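Local coordinates for putative nucleoside-diphosphate-sugar epimerase (Staphylococcus aureus subsp. aureus, PDB 3E48), which is of unknown function but probably binds NAD(P)H in a Rossmann-type domain and may act on nucleotide-linked sugars, at residues Ser198-Asp203 and Asp268-Leu273; Met140-Asp145 and Ile169-Arg174; Phe54-Met59 and Val86-Tyr91. One frame throughout, in Å; residues are numbered along the deposited sequence.

Contact 1: residues Ser198-Asp203 and Asp268-Leu273; sequences SGYSYD and DQPQTL
The hydroxyl of Tyr200 gives its hydrogen to the backbone carbonyl of Pro270, with OH only 2.5 Å from Pro270 O. The oxygen lies close to the plane of the phenol ring, at its edge, while the hydroxyl itself is tilted 28° out of the carbonyl plane. Pro270 also presses its own ring against the tyrosine: CG sits 3.5 Å from Tyr200 CE1, and the same carbon touches the hydroxyl. Thr272 adds its methyl over one face, CG2 lying 4.1 Å from the centroid of the Tyr200 ring in a CH-pi contact. A second tyrosine works the other way round. Tyr202 OH accepts from the backbone N of Leu273 at 3.1 Å, in a nearly straight bond (173° at the hydrogen), and Leu273 CB packs 3.8 Å from Tyr202 CE2.

Two apart on the strand, the tyrosines leave it on the same side, and in each CG is anti to the carbonyl carbon (chi1 -58° for Tyr200), which sends both phenols toward the loop. Gly199 and Tyr200 both face Tyr171 in a classic beta bulge, and backbone bonds tie Tyr200 to Tyr171 and Tyr202 to Ile169, so strand 168-172 fixes the base from which the rings extend. On the partner side, Thr272 is the N-cap of helix 273-277, its OG1 accepting from Ser275 N. Asp176 OD2 takes the N-H of Gln271, and Asp268 forms a salt bridge with Arg179.

Residues 268-273 form no regular strand, and the loop is joined to strand 194-203 through phenol hydroxyls instead: one donates to a carbonyl, Pro270 O, and the other accepts from an N-H at a helix start, that of Leu273, while proline, threonine and leucine carbons supply the apolar share.

Contact 2: residues Met140-Asp145 and Ile169-Arg174; sequences MAMYMD and INYITR
Parallel pairing between strands 134-143 and 168-172, in the central sheet of the NAD(P)H-binding region, brings Met142 beside Tyr171 and Tyr143 beside Ile172. Met142 N donates to Asn170 O at 3.1 Å, and Met142 O in turn accepts from Ile172 N at 2.9 Å. The ladder ends at Met144 N, 3.0 Å from Ile172 O; this donor stands well above the carbonyl plane, in a bent bond.

Met142 and Tyr171, both on one face of the sheet, run side by side in a Met-aromatic contact. Selenomethionine Met142 has CG anti to its backbone N (chi1 -168°), which lays SE obliquely beside the ring, 3.5 Å from Tyr171 CE1, and its bent end carries CE to Ile169 CG2. Met144 comes from further along, with CG against Tyr171 CB and SE against the methyl of Thr173, while Tyr143 O meets the edge of the Tyr171 ring.

At the ends of the two strands, Arg174 crosses Tyr143 at about a right angle. Its NE lies over the centre of the ring, and CZ is 4.3 Å from the Tyr143 ring centroid in a cation-pi contact; the planes are 49° apart, so this is no flat stack. NE is buried here without a hydrogen-bond partner, facing the Tyr143 ring. Asp145 OD1 takes the backbone N of Arg174 at 2.9 Å from the syn side. The salt bridge between Asp145 OD2 and Arg174 NH1 is long, but a water joins the same two atoms.

Thr173, whose OG1 accepts from Asp176 N, starts helix 174-186, and Ile177 of that helix lies against Tyr143 and Ile172. The parallel strands 134-143 and 168-172, joined through helix 147-157, make a beta-alpha-beta connection, as in a Rossmann-type alpha/beta fold.

Contact 3: residues Phe54-Met59 and Val86-Tyr91; sequences FNQESM and VENLVY
Polar contact between the two helices comes down to one direct bond: Gln56 NE2 donates to Asn88 OD1 at 2.9 Å. It is somewhat bent, 138° at the hydrogen, and the two amide planes stand almost perpendicular. Asn88 uses its other end as well. ND2 donates to Tyr53 O and to a water 2.8 Å from it, which in turn reaches Phe54 O weakly. With its oxygen and its nitrogen both engaged, the amide of Asn88 is fixed in rotation. A second water links Glu57 OE1 to Tyr91 OH, lying at the edge of the Tyr91 ring and in its plane.

Stacking comes next. The amide of Gln56 lies flat over one face of the Tyr91 ring, the planes only 4° apart, with CD 3.4 Å from Tyr91 CD1 and OE1 over the ring centre, 3.3 Å above its plane. Gln56 CG is anti to the backbone N (chi1 -159°) and the chain is extended beyond it, which carries the amide out to the phenol. The same amide therefore stacks on one neighbour through its face and bonds to another through its N-H.

Apolar packing belongs to selenomethionine Met59. Its chain bends twice, bringing CE 3.8 Å from Leu89 CB, with CE also against Asn88 CB. The same methyl lies close against the backbone, 3.3 Å from Leu89 N.

Asn55 is the N-cap of helix 56-63, its OD1 taking the N-H of Ser58. The Met59 side faces inward, against Phe71 of strand 68-71 and Ala92, and Leu89 rests on Val69 and Phe71 of that strand. Across helix 84-96, Val86 and Val90 pack on helix 118-131, and Glu87 touches Phe80 of the second subunit.

Contact 2 is the buried one, near the chain's centre in space; contacts 1 and 3 are partly buried and lie on opposite sides of that centre, their own centres 35 Å apart. Contacts 1 and 2 touch and share a sheet: strand 168-172 pairs in parallel with 134-143 and antiparallel with 194-203, strand 134-143 also pairs with 194-203, and Asn170 OD1 takes the N-H of Gly199. Contact 3 joins two helices flanking the sheet, with nearest atoms about 13 Å from contact 2. The chemistry follows the place: a backbone ladder within the sheet in contact 2, tyrosine hydroxyls catching loop backbone in contact 1, and amides, an aromatic stack and waters between helices in contact 3.

Contact 1: residues Ser198-Asp203 and Asp268-Leu273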
loop_
_atom_site.group_PDB
_atom_site.type_symbol
_atom_site.label_atom_id
_atom_site.label_comp_id
_atom_site.label_asym_id
_atom_site.label_seq_id
_atom_site.Cartn_x
_atom_site.Cartn_y
_atom_site.Cartn_z
ATOM N N SER B 198 -16.261 -10.172 6.126
ATOM C CA SER B 198 -17.275 -9.125 6.161
ATOM C C SER B 198 -18.539 -9.593 6.880
ATOM O O SER B 198 -18.801 -10.793 6.978
ATOM C CB SER B 198 -17.619 -8.690 4.732
ATOM O OG SER B 198 -18.148 -9.772 3.975
ATOM N N GLY B 199 -19.306 -8.639 7.398
ATOM C CA GLY B 199 -20.537 -8.969 8.098
ATOM C C GLY B 199 -21.735 -8.415 7.346
ATOM O O GLY B 199 -22.286 -9.086 6.477
ATOM N N TYR B 200 -22.145 -7.195 7.685
ATOM C CA TYR B 200 -23.270 -6.560 7.007
ATOM C C TYR B 200 -22.983 -5.095 6.716
ATOM O O TYR B 200 -22.366 -4.397 7.525
ATOM C CB TYR B 200 -24.550 -6.663 7.848
ATOM C CG TYR B 200 -24.931 -8.083 8.183
ATOM C CD1 TYR B 200 -24.434 -8.702 9.329
ATOM C CD2 TYR B 200 -25.737 -8.833 7.320
ATOM C CE1 TYR B 200 -24.721 -10.032 9.607
ATOM C CE2 TYR B 200 -26.032 -10.167 7.589
ATOM C CZ TYR B 200 -25.519 -10.759 8.732
ATOM O OH TYR B 200 -25.779 -12.083 8.995
ATOM N N SER B 201 -23.432 -4.633 5.552
ATOM C CA SER B 201 -23.246 -3.241 5.154
ATOM C C SER B 201 -24.494 -2.451 5.510
ATOM O O SER B 201 -25.619 -2.862 5.201
ATOM C CB SER B 201 -22.991 -3.133 3.647
ATOM O OG SER B 201 -21.756 -3.731 3.286
ATOM N N TYR B 202 -24.284 -1.317 6.166
ATOM C CA TYR B 202 -25.372 -0.446 6.586
ATOM C C TYR B 202 -25.053 0.983 6.186
ATOM O O TYR B 202 -23.914 1.430 6.339
ATOM C CB TYR B 202 -25.512 -0.458 8.109
ATOM C CG TYR B 202 -25.707 -1.813 8.749
ATOM C CD1 TYR B 202 -26.882 -2.539 8.555
ATOM C CD2 TYR B 202 -24.737 -2.344 9.603
ATOM C CE1 TYR B 202 -27.092 -3.753 9.204
ATOM C CE2 TYR B 202 -24.937 -3.557 10.254
ATOM C CZ TYR B 202 -26.117 -4.256 10.053
ATOM O OH TYR B 202 -26.327 -5.446 10.706
ATOM N N ASP B 203 -26.039 1.705 5.664
ATOM C CA ASP B 203 -25.798 3.102 5.353
ATOM C C ASP B 203 -25.979 3.730 6.733
ATOM O O ASP B 203 -26.483 3.070 7.642
ATOM C CB ASP B 203 -26.824 3.641 4.345
ATOM C CG ASP B 203 -28.249 3.548 4.842
ATOM O OD1 ASP B 203 -29.153 3.992 4.106
ATOM O OD2 ASP B 203 -28.472 3.034 5.956
ATOM N N ASP B 268 -21.435 -20.560 8.704
ATOM C CA ASP B 268 -22.494 -19.921 9.471
ATOM C C ASP B 268 -22.667 -18.489 8.987
ATOM O O ASP B 268 -21.863 -17.995 8.198
ATOM C CB ASP B 268 -22.147 -19.956 10.967
ATOM C CG ASP B 268 -23.256 -19.403 11.842
ATOM O OD1 ASP B 268 -24.446 -19.594 11.504
ATOM O OD2 ASP B 268 -22.939 -18.791 12.885
ATOM N N GLN B 269 -23.729 -17.841 9.446
ATOM C CA GLN B 269 -24.014 -16.462 9.073
ATOM C C GLN B 269 -23.394 -15.527 10.106
ATOM O O GLN B 269 -23.385 -15.833 11.297
ATOM C CB GLN B 269 -25.527 -16.232 9.039
ATOM C CG GLN B 269 -26.282 -17.044 7.993
ATOM C CD GLN B 269 -26.026 -16.553 6.583
ATOM O OE1 GLN B 269 -26.175 -15.367 6.294
ATOM N NE2 GLN B 269 -25.654 -17.465 5.695
ATOM N N PRO B 270 -22.849 -14.384 9.665
ATOM C CA PRO B 270 -22.256 -13.458 10.635
ATOM C C PRO B 270 -23.358 -12.859 11.500
ATOM O O PRO B 270 -24.510 -12.790 11.076
ATOM C CB PRO B 270 -21.575 -12.416 9.747
ATOM C CG PRO B 270 -22.406 -12.428 8.501
ATOM C CD PRO B 270 -22.641 -13.908 8.288
ATOM N N GLN B 271 -23.011 -12.442 12.713
ATOM C CA GLN B 271 -23.991 -11.853 13.609
ATOM C C GLN B 271 -24.346 -10.434 13.174
ATOM O O GLN B 271 -23.463 -9.625 12.889
ATOM C CB GLN B 271 -23.461 -11.827 15.042
ATOM C CG GLN B 271 -24.511 -11.408 16.053
ATOM C CD GLN B 271 -24.001 -11.427 17.479
ATOM O OE1 GLN B 271 -24.788 -11.458 18.430
ATOM N NE2 GLN B 271 -22.684 -11.397 17.640
ATOM N N THR B 272 -25.641 -10.142 13.117
ATOM C CA THR B 272 -26.125 -8.820 12.728
ATOM C C THR B 272 -25.901 -7.832 13.862
ATOM O O THR B 272 -25.702 -8.231 15.012
ATOM C CB THR B 272 -27.634 -8.840 12.456
ATOM O OG1 THR B 272 -28.324 -9.127 13.683
ATOM C CG2 THR B 272 -27.979 -9.894 11.424
ATOM N N LEU B 273 -25.945 -6.542 13.550
ATOM C CA LEU B 273 -25.765 -5.534 14.589
ATOM C C LEU B 273 -26.910 -5.617 15.604
ATOM O O LEU B 273 -26.689 -5.518 16.813
ATOM C CB LEU B 273 -25.709 -4.129 13.980
ATOM C CG LEU B 273 -25.609 -2.959 14.964
ATOM C CD1 LEU B 273 -24.412 -3.141 15.891
ATOM C CD2 LEU B 273 -25.474 -1.663 14.183
#

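Contact 2: residues Met140-Asp145 and Ile169-Arg174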
loop_
_atom_site.group_PDB
_atom_site.type_symbol
_atom_site.label_atom_id
_atom_site.label_comp_id
_atom_site.label_asym_id
_atom_site.label_seq_id
_atom_site.Cartn_x
_atom_site.Cartn_y
_atom_site.Cartn_z
HETATM N N MSE B 140 -10.171 -7.520 7.342
HETATM C CA MSE B 140 -11.390 -7.468 8.138
HETATM C C MSE B 140 -12.168 -6.173 7.933
HETATM O O MSE B 140 -11.585 -5.125 7.630
HETATM C CB MSE B 140 -11.054 -7.642 9.625
HETATM C CG MSE B 140 -10.258 -6.501 10.226
HETATM SE SE MSE B 140 -9.620 -6.881 12.027
HETATM C CE MSE B 140 -7.873 -6.084 11.863
ATOM N N ALA B 141 -13.488 -6.258 8.092
ATOM C CA ALA B 141 -14.363 -5.095 7.965
ATOM C C ALA B 141 -14.312 -4.327 9.289
ATOM O O ALA B 141 -13.517 -4.667 10.164
ATOM C CB ALA B 141 -15.791 -5.542 7.645
HETATM N N MSE B 142 -15.152 -3.304 9.438
HETATM C CA MSE B 142 -15.162 -2.474 10.647
HETATM C C MSE B 142 -15.813 -3.117 11.879
HETATM O O MSE B 142 -16.915 -3.649 11.800
HETATM C CB MSE B 142 -15.851 -1.133 10.346
HETATM C CG MSE B 142 -15.677 -0.079 11.437
HETATM SE SE MSE B 142 -16.572 1.599 11.030
HETATM C CE MSE B 142 -15.499 2.174 9.519
ATOM N N TYR B 143 -15.135 -3.053 13.025
ATOM C CA TYR B 143 -15.676 -3.636 14.254
ATOM C C TYR B 143 -17.026 -3.055 14.667
ATOM O O TYR B 143 -17.214 -1.838 14.666
ATOM C CB TYR B 143 -14.731 -3.421 15.440
ATOM C CG TYR B 143 -13.337 -3.970 15.299
ATOM C CD1 TYR B 143 -13.116 -5.296 14.929
ATOM C CD2 TYR B 143 -12.232 -3.173 15.603
ATOM C CE1 TYR B 143 -11.828 -5.819 14.869
ATOM C CE2 TYR B 143 -10.944 -3.686 15.548
ATOM C CZ TYR B 143 -10.750 -5.007 15.182
ATOM O OH TYR B 143 -9.477 -5.519 15.138
HETATM N N MSE B 144 -17.953 -3.927 15.054
HETATM C CA MSE B 144 -19.262 -3.478 15.529
HETATM C C MSE B 144 -19.139 -3.120 17.004
HETATM O O MSE B 144 -19.831 -2.234 17.499
HETATM C CB MSE B 144 -20.302 -4.597 15.439
HETATM C CG MSE B 144 -20.932 -4.817 14.092
HETATM SE SE MSE B 144 -22.167 -6.303 14.186
HETATM C CE MSE B 144 -22.494 -6.467 12.288
ATOM N N ASP B 145 -18.254 -3.832 17.694
ATOM C CA ASP B 145 -18.061 -3.678 19.130
ATOM C C ASP B 145 -18.047 -2.258 19.710
ATOM O O ASP B 145 -18.746 -1.982 20.685
ATOM C CB ASP B 145 -16.804 -4.451 19.552
ATOM C CG ASP B 145 -16.861 -5.911 19.139
ATOM O OD1 ASP B 145 -16.885 -6.187 17.919
ATOM O OD2 ASP B 145 -16.895 -6.788 20.026
ATOM N N ILE B 169 -21.251 1.276 5.019
ATOM C CA ILE B 169 -20.051 0.727 5.641
ATOM C C ILE B 169 -20.289 -0.696 6.114
ATOM O O ILE B 169 -21.287 -0.979 6.785
ATOM C CB ILE B 169 -19.608 1.577 6.861
ATOM C CG1 ILE B 169 -19.147 2.965 6.405
ATOM C CG2 ILE B 169 -18.464 0.891 7.598
ATOM C CD1 ILE B 169 -18.952 3.957 7.522
ATOM N N ASN B 170 -19.379 -1.597 5.772
ATOM C CA ASN B 170 -19.549 -2.971 6.204
ATOM C C ASN B 170 -18.960 -3.155 7.597
ATOM O O ASN B 170 -17.829 -2.750 7.877
ATOM C CB ASN B 170 -18.917 -3.943 5.212
ATOM C CG ASN B 170 -19.309 -5.377 5.493
ATOM O OD1 ASN B 170 -18.707 -6.037 6.331
ATOM N ND2 ASN B 170 -20.340 -5.857 4.805
ATOM N N TYR B 171 -19.769 -3.762 8.464
ATOM C CA TYR B 171 -19.432 -4.010 9.863
ATOM C C TYR B 171 -19.427 -5.491 10.200
ATOM O O TYR B 171 -20.155 -6.272 9.594
ATOM C CB TYR B 171 -20.469 -3.362 10.776
ATOM C CG TYR B 171 -20.352 -1.874 10.953
ATOM C CD1 TYR B 171 -19.586 -1.341 11.989
ATOM C CD2 TYR B 171 -21.050 -0.996 10.124
ATOM C CE1 TYR B 171 -19.524 0.027 12.206
ATOM C CE2 TYR B 171 -20.992 0.379 10.327
ATOM C CZ TYR B 171 -20.227 0.883 11.374
ATOM O OH TYR B 171 -20.168 2.240 11.592
ATOM N N ILE B 172 -18.638 -5.857 11.206
ATOM C CA ILE B 172 -18.549 -7.245 11.661
ATOM C C ILE B 172 -18.038 -7.253 13.113
ATOM O O ILE B 172 -17.263 -6.378 13.507
ATOM C CB ILE B 172 -17.608 -8.064 10.730
ATOM C CG1 ILE B 172 -17.580 -9.532 11.161
ATOM C CG2 ILE B 172 -16.197 -7.472 10.751
ATOM C CD1 ILE B 172 -16.844 -10.434 10.187
ATOM N N THR B 173 -18.481 -8.221 13.914
ATOM C CA THR B 173 -18.048 -8.290 15.310
ATOM C C THR B 173 -16.639 -8.856 15.413
ATOM O O THR B 173 -16.165 -9.540 14.503
ATOM C CB THR B 173 -18.958 -9.206 16.171
ATOM O OG1 THR B 173 -18.845 -10.558 15.712
ATOM C CG2 THR B 173 -20.405 -8.762 16.101
ATOM N N ARG B 174 -15.964 -8.562 16.520
ATOM C CA ARG B 174 -14.629 -9.100 16.721
ATOM C C ARG B 174 -14.783 -10.605 16.879
ATOM O O ARG B 174 -13.945 -11.374 16.418
ATOM C CB ARG B 174 -13.971 -8.525 17.978
ATOM C CG ARG B 174 -13.607 -7.058 17.886
ATOM C CD ARG B 174 -12.463 -6.728 18.825
ATOM N NE ARG B 174 -12.135 -5.308 18.784
ATOM C CZ ARG B 174 -12.718 -4.383 19.537
ATOM N NH1 ARG B 174 -13.659 -4.728 20.407
ATOM N NH2 ARG B 174 -12.372 -3.110 19.408
HETATM O O HOH W 1 -14.516 -7.178 21.455
#

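Contact 3: residues Phe54-Met59 and Val86-Tyr91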
loop_
_atom_site.group_PDB
_atom_site.type_symbol
_atom_site.label_atom_id
_atom_site.label_comp_id
_atom_site.label_asym_id
_atom_site.label_seq_id
_atom_site.Cartn_x
_atom_site.Cartn_y
_atom_site.Cartn_z
ATOM N N PHE B 54 8.502 -3.144 17.909
ATOM C CA PHE B 54 9.475 -2.200 17.389
ATOM C C PHE B 54 10.911 -2.462 17.795
ATOM O O PHE B 54 11.758 -1.575 17.741
ATOM C CB PHE B 54 9.029 -0.790 17.759
ATOM C CG PHE B 54 7.708 -0.420 17.152
ATOM C CD1 PHE B 54 7.638 0.030 15.839
ATOM C CD2 PHE B 54 6.527 -0.589 17.868
ATOM C CE1 PHE B 54 6.410 0.302 15.243
ATOM C CE2 PHE B 54 5.295 -0.322 17.287
ATOM C CZ PHE B 54 5.234 0.125 15.969
ATOM N N ASN B 55 11.178 -3.700 18.192
ATOM C CA ASN B 55 12.525 -4.104 18.553
ATOM C C ASN B 55 12.756 -5.367 17.740
ATOM O O ASN B 55 12.226 -6.430 18.061
ATOM C CB ASN B 55 12.623 -4.389 20.049
ATOM C CG ASN B 55 14.025 -4.754 20.473
ATOM O OD1 ASN B 55 14.549 -5.796 20.086
ATOM N ND2 ASN B 55 14.651 -3.886 21.262
ATOM N N GLN B 56 13.531 -5.234 16.669
ATOM C CA GLN B 56 13.788 -6.353 15.776
ATOM C C GLN B 56 14.233 -7.631 16.464
ATOM O O GLN B 56 13.677 -8.697 16.210
ATOM C CB GLN B 56 14.810 -5.968 14.706
ATOM C CG GLN B 56 14.743 -6.881 13.489
ATOM C CD GLN B 56 15.390 -6.275 12.260
ATOM O OE1 GLN B 56 16.610 -6.289 12.117
ATOM N NE2 GLN B 56 14.567 -5.725 11.368
ATOM N N GLU B 57 15.225 -7.531 17.341
ATOM C CA GLU B 57 15.712 -8.715 18.027
ATOM C C GLU B 57 14.676 -9.351 18.944
ATOM O O GLU B 57 14.709 -10.562 19.186
ATOM C CB GLU B 57 16.997 -8.388 18.788
ATOM C CG GLU B 57 18.154 -8.130 17.838
ATOM C CD GLU B 57 18.376 -9.293 16.881
ATOM O OE1 GLU B 57 18.664 -9.045 15.686
ATOM O OE2 GLU B 57 18.262 -10.459 17.324
ATOM N N SER B 58 13.750 -8.542 19.450
ATOM C CA SER B 58 12.695 -9.060 20.309
ATOM C C SER B 58 11.807 -9.960 19.441
ATOM O O SER B 58 11.392 -11.038 19.873
ATOM C CB SER B 58 11.867 -7.913 20.902
ATOM O OG SER B 58 10.831 -8.409 21.731
HETATM N N MSE B 59 11.527 -9.522 18.215
HETATM C CA MSE B 59 10.702 -10.317 17.302
HETATM C C MSE B 59 11.450 -11.581 16.881
HETATM O O MSE B 59 10.878 -12.669 16.843
HETATM C CB MSE B 59 10.313 -9.494 16.063
HETATM C CG MSE B 59 9.125 -8.551 16.273
HETATM SE SE MSE B 59 7.396 -9.275 15.660
HETATM C CE MSE B 59 6.987 -7.932 14.325
ATOM N N VAL B 86 5.921 -4.260 10.369
ATOM C CA VAL B 86 5.898 -5.282 9.331
ATOM C C VAL B 86 7.304 -5.616 8.863
ATOM O O VAL B 86 7.577 -6.752 8.494
ATOM C CB VAL B 86 5.037 -4.839 8.114
ATOM C CG1 VAL B 86 5.643 -3.616 7.448
ATOM C CG2 VAL B 86 4.913 -5.990 7.123
ATOM N N GLU B 87 8.195 -4.628 8.868
ATOM C CA GLU B 87 9.568 -4.894 8.469
ATOM C C GLU B 87 10.138 -5.905 9.457
ATOM O O GLU B 87 10.794 -6.859 9.059
ATOM C CB GLU B 87 10.419 -3.620 8.507
ATOM C CG GLU B 87 10.211 -2.654 7.340
ATOM C CD GLU B 87 10.701 -3.200 6.011
ATOM O OE1 GLU B 87 11.689 -3.962 5.997
ATOM O OE2 GLU B 87 10.114 -2.851 4.967
ATOM N N ASN B 88 9.873 -5.702 10.743
ATOM C CA ASN B 88 10.389 -6.615 11.748
ATOM C C ASN B 88 9.746 -7.987 11.642
ATOM O O ASN B 88 10.407 -9.008 11.838
ATOM C CB ASN B 88 10.214 -6.023 13.146
ATOM C CG ASN B 88 11.147 -4.850 13.389
ATOM O OD1 ASN B 88 12.150 -4.693 12.685
ATOM N ND2 ASN B 88 10.834 -4.029 14.388
ATOM N N LEU B 89 8.457 -8.012 11.324
ATOM C CA LEU B 89 7.745 -9.276 11.165
ATOM C C LEU B 89 8.450 -10.136 10.119
ATOM O O LEU B 89 8.792 -11.289 10.379
ATOM C CB LEU B 89 6.305 -9.013 10.726
ATOM C CG LEU B 89 5.497 -10.220 10.248
ATOM C CD1 LEU B 89 5.305 -11.227 11.386
ATOM C CD2 LEU B 89 4.145 -9.724 9.737
ATOM N N VAL B 90 8.672 -9.564 8.937
ATOM C CA VAL B 90 9.327 -10.285 7.849
ATOM C C VAL B 90 10.771 -10.664 8.176
ATOM O O VAL B 90 11.195 -11.789 7.912
ATOM C CB VAL B 90 9.307 -9.465 6.537
ATOM C CG1 VAL B 90 10.103 -10.186 5.457
ATOM C CG2 VAL B 90 7.868 -9.261 6.080
ATOM N N TYR B 91 11.525 -9.728 8.744
ATOM C CA TYR B 91 12.916 -9.994 9.084
ATOM C C TYR B 91 13.043 -11.140 10.073
ATOM O O TYR B 91 13.868 -12.038 9.893
ATOM C CB TYR B 91 13.566 -8.744 9.674
ATOM C CG TYR B 91 15.014 -8.941 10.063
ATOM C CD1 TYR B 91 15.358 -9.527 11.280
ATOM C CD2 TYR B 91 16.041 -8.554 9.207
ATOM C CE1 TYR B 91 16.684 -9.719 11.635
ATOM C CE2 TYR B 91 17.376 -8.742 9.551
ATOM C CZ TYR B 91 17.690 -9.324 10.769
ATOM O OH TYR B 91 19.005 -9.498 11.131
HETATM O O HOH W 2 12.254 -1.580 14.702
HETATM O O HOH W 3 19.217 -10.559 13.504
#